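Long-range contact in chitinase A (Pteris ryukyuensis, PDB 4RL3), which probably hydrolyses the glycosidic bonds of chitin, through the family 18 catalytic domain that makes up this chain: residues A[94-99]-A[134-139]. Sequence-based numbering, arbitrary orientation.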
loop_
_atom_site.group_PDB
_atom_site.type_symbol
_atom_site.label_atom_id
_atom_site.label_comp_id
_atom_site.label_asym_id
_atom_site.label_seq_id
_atom_site.Cartn_x
_atom_site.Cartn_y
_atom_site.Cartn_z
ATOM N N THR A 94 -5.738 0.751 23.210
ATOM C CA THR A 94 -6.003 0.744 24.657
ATOM C C THR A 94 -4.753 1.186 25.412
ATOM O O THR A 94 -4.825 2.009 26.331
ATOM C CB THR A 94 -6.432 -0.669 25.118
ATOM O OG1 THR A 94 -7.644 -1.034 24.441
ATOM C CG2 THR A 94 -6.648 -0.717 26.633
ATOM N N SER A 95 -3.626 0.601 25.019
ATOM C CA SER A 95 -2.293 1.006 25.429
ATOM C C SER A 95 -1.372 0.660 24.278
ATOM O O SER A 95 -1.703 -0.205 23.446
ATOM C CB SER A 95 -1.846 0.257 26.687
ATOM O OG SER A 95 -1.633 -1.120 26.417
ATOM N N VAL A 96 -0.223 1.314 24.225
ATOM C CA VAL A 96 0.746 1.038 23.170
ATOM C C VAL A 96 1.166 -0.430 23.226
ATOM O O VAL A 96 1.154 -1.129 22.218
ATOM C CB VAL A 96 1.974 1.966 23.256
ATOM C CG1 VAL A 96 3.081 1.500 22.321
ATOM C CG2 VAL A 96 1.574 3.395 22.949
ATOM N N SER A 97 1.529 -0.902 24.413
ATOM C CA SER A 97 2.055 -2.249 24.533
ATOM C C SER A 97 1.036 -3.313 24.157
ATOM O O SER A 97 1.391 -4.314 23.520
ATOM C CB SER A 97 2.605 -2.509 25.938
ATOM O OG SER A 97 1.578 -2.481 26.907
ATOM N N SER A 98 -0.223 -3.118 24.538
ATOM C CA SER A 98 -1.248 -4.122 24.248
ATOM C C SER A 98 -1.618 -4.115 22.766
ATOM O O SER A 98 -1.820 -5.180 22.170
ATOM C CB SER A 98 -2.484 -3.983 25.139
ATOM O OG SER A 98 -3.159 -2.757 24.954
ATOM N N TRP A 99 -1.689 -2.927 22.167
ATOM C CA TRP A 99 -1.968 -2.837 20.730
ATOM C C TRP A 99 -0.844 -3.544 19.950
ATOM O O TRP A 99 -1.104 -4.373 19.058
ATOM C CB TRP A 99 -2.151 -1.369 20.269
ATOM C CG TRP A 99 -2.672 -1.272 18.849
ATOM C CD1 TRP A 99 -3.969 -1.120 18.469
ATOM C CD2 TRP A 99 -1.906 -1.366 17.637
ATOM N NE1 TRP A 99 -4.069 -1.125 17.099
ATOM C CE2 TRP A 99 -2.819 -1.269 16.564
ATOM C CE3 TRP A 99 -0.546 -1.512 17.354
ATOM C CZ2 TRP A 99 -2.416 -1.321 15.231
ATOM C CZ3 TRP A 99 -0.140 -1.567 16.024
ATOM C CH2 TRP A 99 -1.073 -1.461 14.977
ATOM N N PHE A 134 0.581 6.766 17.746
ATOM C CA PHE A 134 0.527 6.107 16.443
ATOM C C PHE A 134 1.915 5.660 15.976
ATOM O O PHE A 134 2.106 4.515 15.578
ATOM C CB PHE A 134 -0.113 7.026 15.395
ATOM C CG PHE A 134 -0.081 6.480 13.993
ATOM C CD1 PHE A 134 -0.843 5.377 13.650
ATOM C CD2 PHE A 134 0.723 7.061 13.020
ATOM C CE1 PHE A 134 -0.811 4.872 12.367
ATOM C CE2 PHE A 134 0.745 6.571 11.718
ATOM C CZ PHE A 134 -0.008 5.458 11.403
ATOM N N VAL A 135 2.882 6.563 16.043
ATOM C CA VAL A 135 4.215 6.264 15.559
ATOM C C VAL A 135 4.850 5.125 16.362
ATOM O O VAL A 135 5.469 4.223 15.799
ATOM C CB VAL A 135 5.105 7.534 15.569
ATOM C CG1 VAL A 135 6.565 7.193 15.333
ATOM C CG2 VAL A 135 4.605 8.551 14.542
ATOM N N SER A 136 4.702 5.165 17.680
ATOM C CA SER A 136 5.230 4.106 18.525
ATOM C C SER A 136 4.617 2.746 18.177
ATOM O O SER A 136 5.324 1.759 18.038
ATOM C CB SER A 136 4.954 4.427 19.991
ATOM O OG SER A 136 5.540 3.444 20.831
ATOM N N CYS A 137 3.297 2.711 18.028
ATOM C CA CYS A 137 2.609 1.456 17.700
ATOM C C CYS A 137 3.110 0.868 16.381
ATOM O O CYS A 137 3.470 -0.307 16.302
ATOM C CB CYS A 137 1.093 1.675 17.596
ATOM S SG CYS A 137 0.264 1.847 19.191
ATOM N N ILE A 138 3.118 1.683 15.340
ATOM C CA ILE A 138 3.461 1.184 14.012
ATOM C C ILE A 138 4.955 0.883 13.889
ATOM O O ILE A 138 5.344 -0.128 13.289
ATOM C CB ILE A 138 3.034 2.175 12.908
ATOM C CG1 ILE A 138 1.512 2.366 12.913
ATOM C CG2 ILE A 138 3.525 1.720 11.537
ATOM C CD1 ILE A 138 0.703 1.108 12.733
ATOM N N GLY A 139 5.791 1.758 14.434
ATOM C CA GLY A 139 7.227 1.542 14.382
ATOM C C GLY A 139 7.618 0.245 15.068
ATOM O O GLY A 139 8.425 -0.543 14.555
#
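V96 and W99 pack against S136, C137 and I138 in a helix-helix contact on the outside of the TIM barrel typical of family 18 glycosidases. The first turn of helix 96-114 meets helix 131-147, with strand 118-123 of the barrel between them in sequence. S95 is the N-cap residue of helix 96-114. No hydrogen bond crosses the contact; it is held by side-chain packing.

C137 is the central residue. Its thiol lies anti to its own carbonyl carbon (chi1 -76°), which carries SG toward V96 and the W99 indole. SG comes within 4.1 Å of V96 CA. It also makes a sulfur-aromatic contact, 4.7 Å from the centre of the six-membered ring of W99. The approach is oblique, 43° off the ring normal. The methylene of C137 sits nearer still, with CB 3.6 Å from W99 CE3.

The far corner of the indole reaches I138: W99 CH2 lies 3.8 Å from I138 CD1. At the other end of the ring, NE1 hydrogen-bonds to OD2 of D37. F91 meets the W99 ring and also touches C137 and I138. An alanine in place of W99 would probably open a gap beside C137 and I138 and leave D37 without its indole N-H donor.

Toward the more open side, V96 turns its CG1 branch to S136. The serine hydroxyl has its hydrogen bond with NE2 of Q140, one turn further along its own helix; toward V96 it makes only a van der Waals contact. V96 CG1 lies 3.5 Å from S136 OG.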